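Local coordinates for protein diacylglycerol kinase (Bacillus anthracis, PDB 3S40) that probably transfers phosphate from ATP to diacylglycerol, giving phosphatidic acid, or to a related lipid, at residues Thr6-Val11 / Thr121-Lys126; Leu12-Pro17 / Lys55-Phe60; Pro33-Ala38 / Glu115-Ile120; Pro90-Ile95 / Phe293-Asn298. One frame throughout, in Å; residues are numbered along the deposited sequence.

Contact 1 (Thr6-Val11 / Thr121-Lys126); sequences TKFEKV and TKEHVK
Glu123 reaches Thr6, Lys7 and Phe8 because its CG stands anti to its own carbonyl carbon (chi1 -54°) and the chain beyond is extended, while Thr6 swings OG1 roughly anti to its backbone N (chi1 152°). The hydroxyl belongs to an ST turn: Thr6 OG1 accepts from Phe8 N at 2.8 Å. The contact ties this loop before strand 11-15 to the turn between helix 113-120 and strand 125-133. Thr6 OG1 also donates to Glu123 OE2 at 2.6 Å, a double role that a threonine hydroxyl fills well, although this residue is poorly ordered. Lys7 N gives the other oxygen, Glu123 OE1, a nearly straight bond of 3.1 Å (174°). Both donors come from the syn side, moderately out of the carboxylate plane, and restrict its rotation. Lys7 runs alongside Glu123 in the opposite direction, and a bend at chi3 brings Lys7 NZ to Glu123 O, at 3.2 Å and nearly along the C=O axis. The ammonium thus grips the backbone just after helix 113-120, and its charge probably helps keep the carboxylate ionised. Glu123 CG passes Phe8 CE2, and Glu123 CD lies 3.8 Å from Phe8 CD2, the carboxylate and ring planes oblique. Lys7 CG sits above one face of the ring, and the Phe8 side chain also touches Thr91 and Ile296. Val125 CG2 closes the contact in the ring plane, 3.8 Å from Phe8 CZ.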
loop_
_atom_site.group_PDB
_atom_site.type_symbol
_atom_site.label_atom_id
_atom_site.label_comp_id
_atom_site.label_asym_id
_atom_site.label_seq_id
_atom_site.Cartn_x
_atom_site.Cartn_y
_atom_site.Cartn_z
ATOM N N THR A 6 14.213 -22.932 8.053
ATOM C CA THR A 6 13.404 -21.762 7.741
ATOM C C THR A 6 11.906 -22.073 7.747
ATOM O O THR A 6 11.501 -23.224 7.616
ATOM C CB THR A 6 13.832 -21.153 6.381
ATOM O OG1 THR A 6 12.724 -20.489 5.769
ATOM C CG2 THR A 6 14.352 -22.243 5.423
ATOM N N LYS A 7 11.081 -21.045 7.916
ATOM C CA LYS A 7 9.642 -21.229 7.838
ATOM C C LYS A 7 9.119 -21.108 6.399
ATOM O O LYS A 7 7.910 -21.107 6.173
ATOM C CB LYS A 7 8.925 -20.229 8.755
ATOM C CG LYS A 7 8.828 -18.825 8.196
ATOM C CD LYS A 7 8.145 -17.879 9.188
ATOM C CE LYS A 7 8.994 -17.664 10.431
ATOM N NZ LYS A 7 8.563 -16.478 11.239
ATOM N N PHE A 8 10.025 -20.990 5.435
ATOM C CA PHE A 8 9.638 -20.872 4.034
ATOM C C PHE A 8 10.359 -21.912 3.190
ATOM O O PHE A 8 11.500 -21.711 2.798
ATOM C CB PHE A 8 9.964 -19.483 3.494
ATOM C CG PHE A 8 9.336 -18.370 4.270
ATOM C CD1 PHE A 8 7.953 -18.263 4.357
ATOM C CD2 PHE A 8 10.128 -17.423 4.901
ATOM C CE1 PHE A 8 7.361 -17.229 5.084
ATOM C CE2 PHE A 8 9.543 -16.372 5.631
ATOM C CZ PHE A 8 8.166 -16.281 5.719
ATOM N N GLU A 9 9.675 -23.012 2.899
ATOM C CA GLU A 9 10.307 -24.137 2.221
ATOM C C GLU A 9 10.591 -23.778 0.763
ATOM O O GLU A 9 11.662 -24.056 0.251
ATOM C CB GLU A 9 9.393 -25.349 2.299
ATOM C CG GLU A 9 10.115 -26.671 2.223
ATOM C CD GLU A 9 9.156 -27.841 2.335
ATOM O OE1 GLU A 9 8.666 -28.310 1.282
ATOM O OE2 GLU A 9 8.886 -28.277 3.477
ATOM N N LYS A 10 9.627 -23.135 0.110
ATOM C CA LYS A 10 9.804 -22.690 -1.263
ATOM C C LYS A 10 9.530 -21.204 -1.395
ATOM O O LYS A 10 8.539 -20.662 -0.855
ATOM C CB LYS A 10 8.919 -23.494 -2.216
ATOM C CG LYS A 10 9.266 -24.972 -2.221
ATOM C CD LYS A 10 8.091 -25.808 -2.639
ATOM C CE LYS A 10 8.074 -26.036 -4.125
ATOM N NZ LYS A 10 7.755 -27.467 -4.417
ATOM N N VAL A 11 10.427 -20.555 -2.113
ATOM C CA VAL A 11 10.407 -19.108 -2.303
ATOM C C VAL A 11 10.398 -18.779 -3.796
ATOM O O VAL A 11 11.124 -19.393 -4.597
ATOM C CB VAL A 11 11.633 -18.437 -1.620
ATOM C CG1 VAL A 11 11.624 -16.922 -1.826
ATOM C CG2 VAL A 11 11.703 -18.806 -0.124
ATOM N N THR A 121 15.651 -12.284 4.930
ATOM C CA THR A 121 16.405 -13.403 5.459
ATOM C C THR A 121 16.143 -13.613 6.954
ATOM O O THR A 121 16.355 -14.694 7.486
ATOM C CB THR A 121 17.904 -13.103 5.208
ATOM O OG1 THR A 121 18.364 -13.858 4.085
ATOM C CG2 THR A 121 18.754 -13.334 6.419
ATOM N N LYS A 122 15.676 -12.575 7.631
ATOM C CA LYS A 122 15.419 -12.685 9.064
ATOM C C LYS A 122 14.028 -13.227 9.313
ATOM O O LYS A 122 13.677 -13.586 10.446
ATOM C CB LYS A 122 15.603 -11.338 9.748
ATOM C CG LYS A 122 17.014 -10.768 9.647
ATOM C CD LYS A 122 18.068 -11.776 10.110
ATOM C CE LYS A 122 19.470 -11.167 10.068
ATOM N NZ LYS A 122 20.522 -12.218 10.186
ATOM N N GLU A 123 13.227 -13.276 8.255
ATOM C CA GLU A 123 11.897 -13.881 8.349
ATOM C C GLU A 123 10.959 -13.309 9.440
ATOM O O GLU A 123 10.228 -14.056 10.079
ATOM C CB GLU A 123 12.044 -15.384 8.564
ATOM C CG GLU A 123 12.910 -16.062 7.508
ATOM C CD GLU A 123 12.820 -17.590 7.537
ATOM O OE1 GLU A 123 12.057 -18.158 8.358
ATOM O OE2 GLU A 123 13.523 -18.220 6.727
ATOM N N HIS A 124 10.965 -12.001 9.647
ATOM C CA HIS A 124 10.013 -11.390 10.589
ATOM C C HIS A 124 8.740 -11.050 9.844
ATOM O O HIS A 124 8.761 -10.325 8.848
ATOM C CB HIS A 124 10.594 -10.133 11.196
ATOM C CG HIS A 124 11.839 -10.374 11.984
ATOM N ND1 HIS A 124 11.901 -11.295 13.008
ATOM C CD2 HIS A 124 13.071 -9.814 11.903
ATOM C CE1 HIS A 124 13.121 -11.297 13.519
ATOM N NE2 HIS A 124 13.849 -10.406 12.870
ATOM N N VAL A 125 7.630 -11.598 10.313
ATOM C CA VAL A 125 6.403 -11.567 9.542
ATOM C C VAL A 125 5.268 -11.046 10.401
ATOM O O VAL A 125 5.203 -11.339 11.596
ATOM C CB VAL A 125 6.026 -12.973 9.071
ATOM C CG1 VAL A 125 4.642 -12.955 8.487
ATOM C CG2 VAL A 125 7.053 -13.498 8.050
ATOM N N LYS A 126 4.384 -10.258 9.806
ATOM C CA LYS A 126 3.217 -9.786 10.541
ATOM C C LYS A 126 2.005 -9.716 9.638
ATOM O O LYS A 126 2.138 -9.643 8.404
ATOM C CB LYS A 126 3.474 -8.429 11.202
ATOM C CG LYS A 126 3.520 -7.258 10.242
ATOM C CD LYS A 126 3.643 -5.969 11.040
ATOM C CE LYS A 126 3.432 -4.750 10.175
ATOM N NZ LYS A 126 3.010 -3.586 11.021
#

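Contact 2 (Leu12-Pro17 / Lys55-Phe60); sequences LLIVNP and KYCQEF
Ile14 and Leu12, two residues apart on one face of strand 11-15, push their methyl ends against the helical segment 55-60. The helix lies almost antiparallel to the strand (168°), its axis 10.1 Å away, the usual packing of a helix on the sheet of an alpha/beta fold. Ile14 CD1 is the main bump: it enters the hollow between two consecutive helical residues, 3.8 Å from Cys57 SG and 4.0 Å from Tyr56 CB. The other branch, Ile14 CG2, meets the edge of the ring of that same tyrosine at Tyr56 CD2 (4.1 Å). Beta-branched isoleucine suits this place because its two arms touch both the root and the ring of the tyrosine. Leu12 serves the next turn. With CG anti to its backbone N (chi1 168°), it sends CD2 to Phe60 CB at 3.8 Å, and the same methyl comes 4.3 Å from Tyr56 O, so it fits between residues one helical turn apart. Compact Cys57 suits the buried side of the helix, while Tyr56 carries its hydroxyl away to a hydrogen bond with His46 O. Around them, Leu45 of strand 42-46 touches Leu12, Tyr56 and Phe60, and Cys57 leans on Cys79 and Leu83 of helix 73-83. Helix 52-60 thereby covers strand 11-15 within the beta-alpha-beta crossover that leads from strand 42-46 to strand 66-71.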
loop_
_atom_site.group_PDB
_atom_site.type_symbol
_atom_site.label_atom_id
_atom_site.label_comp_id
_atom_site.label_asym_id
_atom_site.label_seq_id
_atom_site.Cartn_x
_atom_site.Cartn_y
_atom_site.Cartn_z
ATOM N N LEU A 12 9.556 -17.819 -4.158
ATOM C CA LEU A 12 9.590 -17.172 -5.464
ATOM C C LEU A 12 10.052 -15.723 -5.350
ATOM O O LEU A 12 9.515 -14.960 -4.543
ATOM C CB LEU A 12 8.195 -17.172 -6.076
ATOM C CG LEU A 12 8.018 -16.287 -7.319
ATOM C CD1 LEU A 12 8.901 -16.757 -8.487
ATOM C CD2 LEU A 12 6.553 -16.229 -7.708
ATOM N N LEU A 13 11.030 -15.341 -6.170
ATOM C CA LEU A 13 11.431 -13.947 -6.331
ATOM C C LEU A 13 11.010 -13.443 -7.710
ATOM O O LEU A 13 11.442 -13.974 -8.744
ATOM C CB LEU A 13 12.962 -13.788 -6.157
ATOM C CG LEU A 13 13.567 -12.423 -6.532
ATOM C CD1 LEU A 13 13.082 -11.341 -5.555
ATOM C CD2 LEU A 13 15.104 -12.412 -6.567
ATOM N N ILE A 14 10.154 -12.430 -7.727
ATOM C CA ILE A 14 9.745 -11.794 -8.984
ATOM C C ILE A 14 10.588 -10.558 -9.184
ATOM O O ILE A 14 10.658 -9.702 -8.304
ATOM C CB ILE A 14 8.250 -11.400 -8.986
ATOM C CG1 ILE A 14 7.388 -12.656 -8.836
ATOM C CG2 ILE A 14 7.879 -10.616 -10.282
ATOM C CD1 ILE A 14 5.931 -12.394 -8.436
ATOM N N VAL A 15 11.237 -10.474 -10.338
ATOM C CA VAL A 15 12.123 -9.357 -10.645
ATOM C C VAL A 15 11.613 -8.537 -11.815
ATOM O O VAL A 15 11.428 -9.066 -12.911
ATOM C CB VAL A 15 13.530 -9.854 -11.026
ATOM C CG1 VAL A 15 14.366 -8.701 -11.590
ATOM C CG2 VAL A 15 14.209 -10.500 -9.813
ATOM N N ASN A 16 11.390 -7.249 -11.576
ATOM C CA ASN A 16 11.175 -6.286 -12.655
ATOM C C ASN A 16 12.537 -5.778 -13.117
ATOM O O ASN A 16 13.208 -5.041 -12.386
ATOM C CB ASN A 16 10.301 -5.125 -12.164
ATOM C CG ASN A 16 10.073 -4.067 -13.234
ATOM O OD1 ASN A 16 10.563 -4.182 -14.351
ATOM N ND2 ASN A 16 9.312 -3.035 -12.892
ATOM N N PRO A 17 12.959 -6.181 -14.329
ATOM C CA PRO A 17 14.317 -5.901 -14.807
ATOM C C PRO A 17 14.559 -4.408 -14.934
ATOM O O PRO A 17 15.702 -3.955 -14.890
ATOM C CB PRO A 17 14.354 -6.573 -16.191
ATOM C CG PRO A 17 13.206 -7.532 -16.203
ATOM C CD PRO A 17 12.160 -6.907 -15.331
ATOM N N LYS A 55 0.291 -12.403 -12.976
ATOM C CA LYS A 55 0.154 -13.785 -13.429
ATOM C C LYS A 55 1.088 -14.730 -12.682
ATOM O O LYS A 55 0.717 -15.861 -12.424
ATOM C CB LYS A 55 0.390 -13.919 -14.935
ATOM C CG LYS A 55 -0.670 -13.257 -15.769
ATOM C CD LYS A 55 -0.246 -13.139 -17.212
ATOM C CE LYS A 55 -1.170 -12.186 -17.972
ATOM N NZ LYS A 55 -0.824 -12.116 -19.425
ATOM N N TYR A 56 2.296 -14.276 -12.345
ATOM C CA TYR A 56 3.229 -15.162 -11.647
ATOM C C TYR A 56 2.700 -15.420 -10.244
ATOM O O TYR A 56 2.741 -16.556 -9.757
ATOM C CB TYR A 56 4.633 -14.569 -11.541
ATOM C CG TYR A 56 5.360 -14.312 -12.840
ATOM C CD1 TYR A 56 5.000 -14.953 -14.015
ATOM C CD2 TYR A 56 6.428 -13.411 -12.879
ATOM C CE1 TYR A 56 5.700 -14.707 -15.213
ATOM C CE2 TYR A 56 7.120 -13.159 -14.050
ATOM C CZ TYR A 56 6.758 -13.808 -15.212
ATOM O OH TYR A 56 7.454 -13.531 -16.365
ATOM N N CYS A 57 2.186 -14.367 -9.604
ATOM C CA CYS A 57 1.638 -14.521 -8.259
ATOM C C CYS A 57 0.546 -15.558 -8.261
ATOM O O CYS A 57 0.534 -16.456 -7.425
ATOM C CB CYS A 57 1.097 -13.196 -7.703
ATOM S SG CYS A 57 2.404 -12.068 -7.146
ATOM N N GLN A 58 -0.370 -15.426 -9.212
ATOM C CA GLN A 58 -1.516 -16.320 -9.291
ATOM C C GLN A 58 -1.109 -17.752 -9.628
ATOM O O GLN A 58 -1.690 -18.691 -9.117
ATOM C CB GLN A 58 -2.561 -15.773 -10.270
ATOM C CG GLN A 58 -3.280 -14.569 -9.649
ATOM C CD GLN A 58 -4.253 -13.873 -10.572
ATOM O OE1 GLN A 58 -4.232 -14.063 -11.786
ATOM N NE2 GLN A 58 -5.102 -13.039 -9.996
ATOM N N GLU A 59 -0.064 -17.915 -10.434
ATOM C CA GLU A 59 0.375 -19.260 -10.759
ATOM C C GLU A 59 1.105 -19.922 -9.596
ATOM O O GLU A 59 0.946 -21.111 -9.368
ATOM C CB GLU A 59 1.267 -19.252 -11.991
ATOM C CG GLU A 59 1.950 -20.567 -12.226
ATOM C CD GLU A 59 2.798 -20.543 -13.486
ATOM O OE1 GLU A 59 2.796 -19.496 -14.180
ATOM O OE2 GLU A 59 3.459 -21.565 -13.779
ATOM N N PHE A 60 1.923 -19.166 -8.869
ATOM C CA PHE A 60 2.737 -19.780 -7.817
ATOM C C PHE A 60 2.145 -19.706 -6.417
ATOM O O PHE A 60 2.687 -20.292 -5.481
ATOM C CB PHE A 60 4.150 -19.203 -7.815
ATOM C CG PHE A 60 4.983 -19.699 -8.954
ATOM C CD1 PHE A 60 5.819 -20.780 -8.791
ATOM C CD2 PHE A 60 4.909 -19.088 -10.199
ATOM C CE1 PHE A 60 6.585 -21.233 -9.841
ATOM C CE2 PHE A 60 5.667 -19.535 -11.255
ATOM C CZ PHE A 60 6.509 -20.614 -11.080
#

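Contact 3 (Pro33-Ala38 / Glu115-Ile120); sequences PPLAAA and EAAKLI
The pyrrolidine ring of Pro34 is the nearest thing to a plate in this contact, which has no aromatic group, and it meets segment 115-120 through two of its carbons. Pro34 CG rests 4.0 Å from Ala117 CB, and Pro34 CB lies 4.1 Å from Lys118 CG. The small methyl of Ala117 allows the ring to approach closely, with Pro34 and Lys118 the nearest pair of CA atoms at 6.0 Å. Lys118 gives only the aliphatic root of its chain to the proline. The rest runs out extended toward Glu115 on its own helix, where the ion pair is long.

Leu35 makes the inner half of the contact. Although its CB does not point at the partner helix, CG stands anti to the carbonyl carbon (chi1 -59°) and the branch beyond carries CD2 across. That methyl lies 3.6 Å from Ala117 O, a van der Waals touch, and 4.1 Å from Ile120 CG2. Leucine and isoleucine suit this buried side, where both also face the sheet. The helix is kinked at Pro33 and Pro34, neither of which has an N-H to bond to the preceding turn.

The two helical segments run nearly parallel, at 14° with axes 8.7 Å apart, as two neighbouring helices of an alpha/beta layer. Beneath them Leu35 packs on Leu42 and Ile68, and Ile120 on Leu66, Ile68, Ala93 and Ile95. Helices 24-38 and 113-120 thus lie side by side over one face of the parallel sheet of strands 42-46, 11-15, 66-71 and 91-96.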
loop_
_atom_site.group_PDB
_atom_site.type_symbol
_atom_site.label_atom_id
_atom_site.label_comp_id
_atom_site.label_asym_id
_atom_site.label_seq_id
_atom_site.Cartn_x
_atom_site.Cartn_y
_atom_site.Cartn_z
ATOM N N PRO A 33 22.112 -13.100 -3.749
ATOM C CA PRO A 33 22.967 -13.962 -2.921
ATOM C C PRO A 33 22.487 -14.242 -1.490
ATOM O O PRO A 33 22.450 -15.416 -1.110
ATOM C CB PRO A 33 24.316 -13.231 -2.941
ATOM C CG PRO A 33 24.331 -12.588 -4.291
ATOM C CD PRO A 33 22.905 -12.105 -4.493
ATOM N N PRO A 34 22.147 -13.203 -0.704
ATOM C CA PRO A 34 21.618 -13.529 0.627
ATOM C C PRO A 34 20.356 -14.398 0.546
ATOM O O PRO A 34 20.164 -15.279 1.377
ATOM C CB PRO A 34 21.287 -12.153 1.240
ATOM C CG PRO A 34 21.347 -11.180 0.114
ATOM C CD PRO A 34 22.243 -11.751 -0.933
ATOM N N LEU A 35 19.517 -14.167 -0.454
ATOM C CA LEU A 35 18.313 -14.966 -0.596
ATOM C C LEU A 35 18.681 -16.400 -0.965
ATOM O O LEU A 35 18.148 -17.358 -0.412
ATOM C CB LEU A 35 17.396 -14.354 -1.655
ATOM C CG LEU A 35 16.966 -12.926 -1.330
ATOM C CD1 LEU A 35 16.106 -12.367 -2.458
ATOM C CD2 LEU A 35 16.205 -12.894 -0.007
ATOM N N ALA A 36 19.604 -16.551 -1.906
ATOM C CA ALA A 36 19.952 -17.885 -2.338
ATOM C C ALA A 36 20.646 -18.646 -1.207
ATOM O O ALA A 36 20.495 -19.857 -1.081
ATOM C CB ALA A 36 20.818 -17.833 -3.629
ATOM N N ALA A 37 21.384 -17.931 -0.365
ATOM C CA ALA A 37 22.055 -18.571 0.762
ATOM C C ALA A 37 21.063 -19.016 1.814
ATOM O O ALA A 37 21.245 -20.055 2.438
ATOM C CB ALA A 37 23.092 -17.636 1.388
ATOM N N ALA A 38 20.025 -18.209 2.017
ATOM C CA ALA A 38 19.084 -18.434 3.106
ATOM C C ALA A 38 18.030 -19.462 2.735
ATOM O O ALA A 38 17.643 -20.266 3.569
ATOM C CB ALA A 38 18.417 -17.121 3.531
ATOM N N GLU A 115 20.249 -4.316 1.898
ATOM C CA GLU A 115 19.727 -4.432 3.269
ATOM C C GLU A 115 18.308 -5.000 3.316
ATOM O O GLU A 115 17.970 -5.779 4.210
ATOM C CB GLU A 115 19.761 -3.076 3.980
ATOM C CG GLU A 115 21.170 -2.546 4.211
ATOM C CD GLU A 115 22.047 -3.556 4.933
ATOM O OE1 GLU A 115 21.560 -4.179 5.901
ATOM O OE2 GLU A 115 23.217 -3.736 4.526
ATOM N N ALA A 116 17.484 -4.586 2.358
ATOM C CA ALA A 116 16.136 -5.114 2.211
ATOM C C ALA A 116 16.132 -6.633 1.972
ATOM O O ALA A 116 15.272 -7.333 2.498
ATOM C CB ALA A 116 15.412 -4.388 1.069
ATOM N N ALA A 117 17.063 -7.132 1.149
ATOM C CA ALA A 117 17.128 -8.564 0.867
ATOM C C ALA A 117 17.540 -9.331 2.124
ATOM O O ALA A 117 16.996 -10.370 2.418
ATOM C CB ALA A 117 18.125 -8.863 -0.320
ATOM N N LYS A 118 18.507 -8.792 2.862
ATOM C CA LYS A 118 18.954 -9.404 4.107
ATOM C C LYS A 118 17.862 -9.446 5.183
ATOM O O LYS A 118 17.716 -10.448 5.879
ATOM C CB LYS A 118 20.197 -8.684 4.630
ATOM C CG LYS A 118 21.348 -8.778 3.635
ATOM C CD LYS A 118 22.547 -7.969 4.071
ATOM C CE LYS A 118 23.588 -7.933 2.973
ATOM N NZ LYS A 118 24.743 -7.084 3.372
ATOM N N LEU A 119 17.105 -8.359 5.294
ATOM C CA LEU A 119 15.904 -8.324 6.131
ATOM C C LEU A 119 14.972 -9.525 5.870
ATOM O O LEU A 119 14.513 -10.182 6.801
ATOM C CB LEU A 119 15.138 -7.008 5.923
ATOM C CG LEU A 119 13.833 -6.927 6.743
ATOM C CD1 LEU A 119 14.135 -6.758 8.218
ATOM C CD2 LEU A 119 12.951 -5.808 6.235
ATOM N N ILE A 120 14.703 -9.825 4.606
ATOM C CA ILE A 120 13.792 -10.932 4.290
ATOM C C ILE A 120 14.332 -12.210 4.906
ATOM O O ILE A 120 13.592 -13.073 5.359
ATOM C CB ILE A 120 13.664 -11.110 2.772
ATOM C CG1 ILE A 120 12.983 -9.881 2.175
ATOM C CG2 ILE A 120 12.940 -12.415 2.444
ATOM C CD1 ILE A 120 12.945 -9.850 0.660
#

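Contact 4 (Pro90-Ile95 / Phe293-Asn298); sequences PTLAII and FTMIYN
Leu92 joins the strands through both backbone polar atoms: Leu92 N donates to Thr294 O at 2.9 Å, and Leu92 O accepts from Ile296 N at 3.0 Å. These bonds flank Met295 and form a single parallel bridge, the strands diverging by 40°. Where they part, water takes over. One molecule joins Pro90 O to Thr294 N, and another Ile94 N to Ile296 O.

One face carries Thr91, Ala93, Thr294 and Ile296, the other Leu92, Ile94 and Met295. Thr91 OG1 and Thr294 OG1 share a hydrogen bond of 2.8 Å, for which Thr294 holds its hydroxyl between its backbone N and carbonyl carbon (chi1 62°). Ala93 is small enough for Ile296 CG1 to approach its CB to 3.6 Å. On the second face, selenomethionine at Met295 bends at chi3, laying CE 3.7 Å from Leu92 CD2 and 4.0 Å from Ile94 CD1, a flexible chain following two branched neighbours.

Farther out, Ala93 makes backbone bonds with Ile67 and Val69 of strand 66-71, and Val128 and Leu107 touch Met295. The bridge sets strand 284-296 of the beta-sandwich part against strand 91-96 at the margin of the parallel sheet, a junction consistent with the two-domain architecture of YegS-like lipid kinases.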
loop_
_atom_site.group_PDB
_atom_site.type_symbol
_atom_site.label_atom_id
_atom_site.label_comp_id
_atom_site.label_asym_id
_atom_site.label_seq_id
_atom_site.Cartn_x
_atom_site.Cartn_y
_atom_site.Cartn_z
ATOM N N PRO A 90 0.411 -16.912 -0.057
ATOM C CA PRO A 90 1.682 -16.964 0.676
ATOM C C PRO A 90 2.048 -15.610 1.303
ATOM O O PRO A 90 1.545 -14.560 0.915
ATOM C CB PRO A 90 2.712 -17.310 -0.413
ATOM C CG PRO A 90 2.089 -16.843 -1.690
ATOM C CD PRO A 90 0.584 -16.999 -1.517
ATOM N N THR A 91 2.956 -15.664 2.261
ATOM C CA THR A 91 3.650 -14.489 2.742
ATOM C C THR A 91 4.280 -13.702 1.603
ATOM O O THR A 91 4.846 -14.273 0.645
ATOM C CB THR A 91 4.719 -14.887 3.749
ATOM O OG1 THR A 91 4.084 -15.571 4.834
ATOM C CG2 THR A 91 5.480 -13.638 4.311
ATOM N N LEU A 92 4.170 -12.384 1.707
ATOM C CA LEU A 92 4.705 -11.481 0.687
ATOM C C LEU A 92 5.830 -10.613 1.273
ATOM O O LEU A 92 5.805 -10.260 2.460
ATOM C CB LEU A 92 3.565 -10.619 0.118
ATOM C CG LEU A 92 3.796 -9.691 -1.074
ATOM C CD1 LEU A 92 4.177 -10.477 -2.330
ATOM C CD2 LEU A 92 2.546 -8.848 -1.330
ATOM N N ALA A 93 6.819 -10.288 0.445
ATOM C CA ALA A 93 7.924 -9.414 0.837
ATOM C C ALA A 93 8.242 -8.477 -0.317
ATOM O O ALA A 93 7.983 -8.803 -1.475
ATOM C CB ALA A 93 9.144 -10.215 1.240
ATOM N N ILE A 94 8.776 -7.304 0.003
ATOM C CA ILE A 94 9.054 -6.284 -1.007
ATOM C C ILE A 94 10.504 -5.883 -0.924
ATOM O O ILE A 94 11.011 -5.626 0.154
ATOM C CB ILE A 94 8.207 -4.998 -0.753
ATOM C CG1 ILE A 94 6.709 -5.321 -0.791
ATOM C CG2 ILE A 94 8.565 -3.898 -1.761
ATOM C CD1 ILE A 94 5.845 -4.155 -0.337
ATOM N N ILE A 95 11.179 -5.850 -2.064
ATOM C CA ILE A 95 12.452 -5.175 -2.144
ATOM C C ILE A 95 12.174 -3.973 -2.993
ATOM O O ILE A 95 11.752 -4.103 -4.132
ATOM C CB ILE A 95 13.538 -6.028 -2.777
ATOM C CG1 ILE A 95 13.717 -7.312 -1.973
ATOM C CG2 ILE A 95 14.851 -5.235 -2.819
ATOM C CD1 ILE A 95 14.556 -8.360 -2.690
ATOM N N PHE A 293 -3.211 -10.307 4.450
ATOM C CA PHE A 293 -1.880 -10.738 4.041
ATOM C C PHE A 293 -1.023 -10.929 5.267
ATOM O O PHE A 293 -1.263 -10.319 6.307
ATOM C CB PHE A 293 -1.184 -9.682 3.164
ATOM C CG PHE A 293 -1.722 -9.596 1.754
ATOM C CD1 PHE A 293 -2.386 -10.663 1.179
ATOM C CD2 PHE A 293 -1.532 -8.442 0.997
ATOM C CE1 PHE A 293 -2.860 -10.582 -0.136
ATOM C CE2 PHE A 293 -2.014 -8.355 -0.306
ATOM C CZ PHE A 293 -2.685 -9.425 -0.867
ATOM N N THR A 294 -0.016 -11.778 5.124
ATOM C CA THR A 294 1.146 -11.772 5.989
ATOM C C THR A 294 2.320 -11.213 5.176
ATOM O O THR A 294 2.515 -11.578 4.008
ATOM C CB THR A 294 1.491 -13.192 6.498
ATOM O OG1 THR A 294 1.820 -14.034 5.383
ATOM C CG2 THR A 294 0.298 -13.794 7.244
HETATM N N MSE A 295 3.119 -10.358 5.807
HETATM C CA MSE A 295 4.217 -9.716 5.120
HETATM C C MSE A 295 5.489 -9.692 5.954
HETATM O O MSE A 295 5.457 -9.596 7.183
HETATM C CB MSE A 295 3.808 -8.299 4.709
HETATM C CG MSE A 295 2.508 -8.279 3.942
HETATM SE SE MSE A 295 2.210 -6.731 2.792
HETATM C CE MSE A 295 3.748 -6.892 1.592
ATOM N N ILE A 296 6.615 -9.791 5.268
ATOM C CA ILE A 296 7.912 -9.592 5.888
ATOM C C ILE A 296 8.025 -8.129 6.284
ATOM O O ILE A 296 7.652 -7.247 5.518
ATOM C CB ILE A 296 9.053 -9.916 4.910
ATOM C CG1 ILE A 296 9.107 -11.421 4.629
ATOM C CG2 ILE A 296 10.396 -9.417 5.473
ATOM C CD1 ILE A 296 9.562 -12.269 5.815
ATOM N N TYR A 297 8.559 -7.856 7.464
ATOM C CA TYR A 297 8.730 -6.468 7.857
ATOM C C TYR A 297 9.956 -6.304 8.748
ATOM O O TYR A 297 10.659 -7.284 9.038
ATOM C CB TYR A 297 7.461 -5.966 8.577
ATOM C CG TYR A 297 7.349 -6.468 10.007
ATOM C CD1 TYR A 297 7.482 -5.593 11.072
ATOM C CD2 TYR A 297 7.128 -7.822 10.284
ATOM C CE1 TYR A 297 7.382 -6.035 12.379
ATOM C CE2 TYR A 297 7.028 -8.284 11.582
ATOM C CZ TYR A 297 7.160 -7.368 12.633
ATOM O OH TYR A 297 7.077 -7.776 13.940
ATOM N N ASN A 298 10.185 -5.067 9.203
ATOM C CA ASN A 298 11.371 -4.727 9.988
ATOM C C ASN A 298 10.986 -4.339 11.407
ATOM O O ASN A 298 10.547 -3.216 11.635
ATOM C CB ASN A 298 12.111 -3.559 9.345
ATOM C CG ASN A 298 13.462 -3.313 9.979
ATOM O OD1 ASN A 298 13.841 -3.995 10.941
ATOM N ND2 ASN A 298 14.208 -2.341 9.442
HETATM O O HOH W 1 -0.282 -13.144 2.637
HETATM O O HOH W 2 9.025 -6.838 2.797
#

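Overall arrangement
Contacts 2, 3 and 4 are buried, whereas contact 1 lies at the surface and relies most on polar side chains. Contacts 2 and 3 belong to the layered alpha/beta part and are apolar. They engage different faces of its sheet: Leu12 and Ile14 turn to one helix, while between them Leu13 meets Leu35 of contact 3. Contact 4 combines backbone bonds with apolar side chains on both faces, and joins this part to the antiparallel sheet. Contact 1 reaches the same antiparallel sheet through strand 125-133, where Lys126 O pairs with Met295 N of contact 4. Leu119 of contact 3 packs against Tyr297 and Asn298 of contact 4.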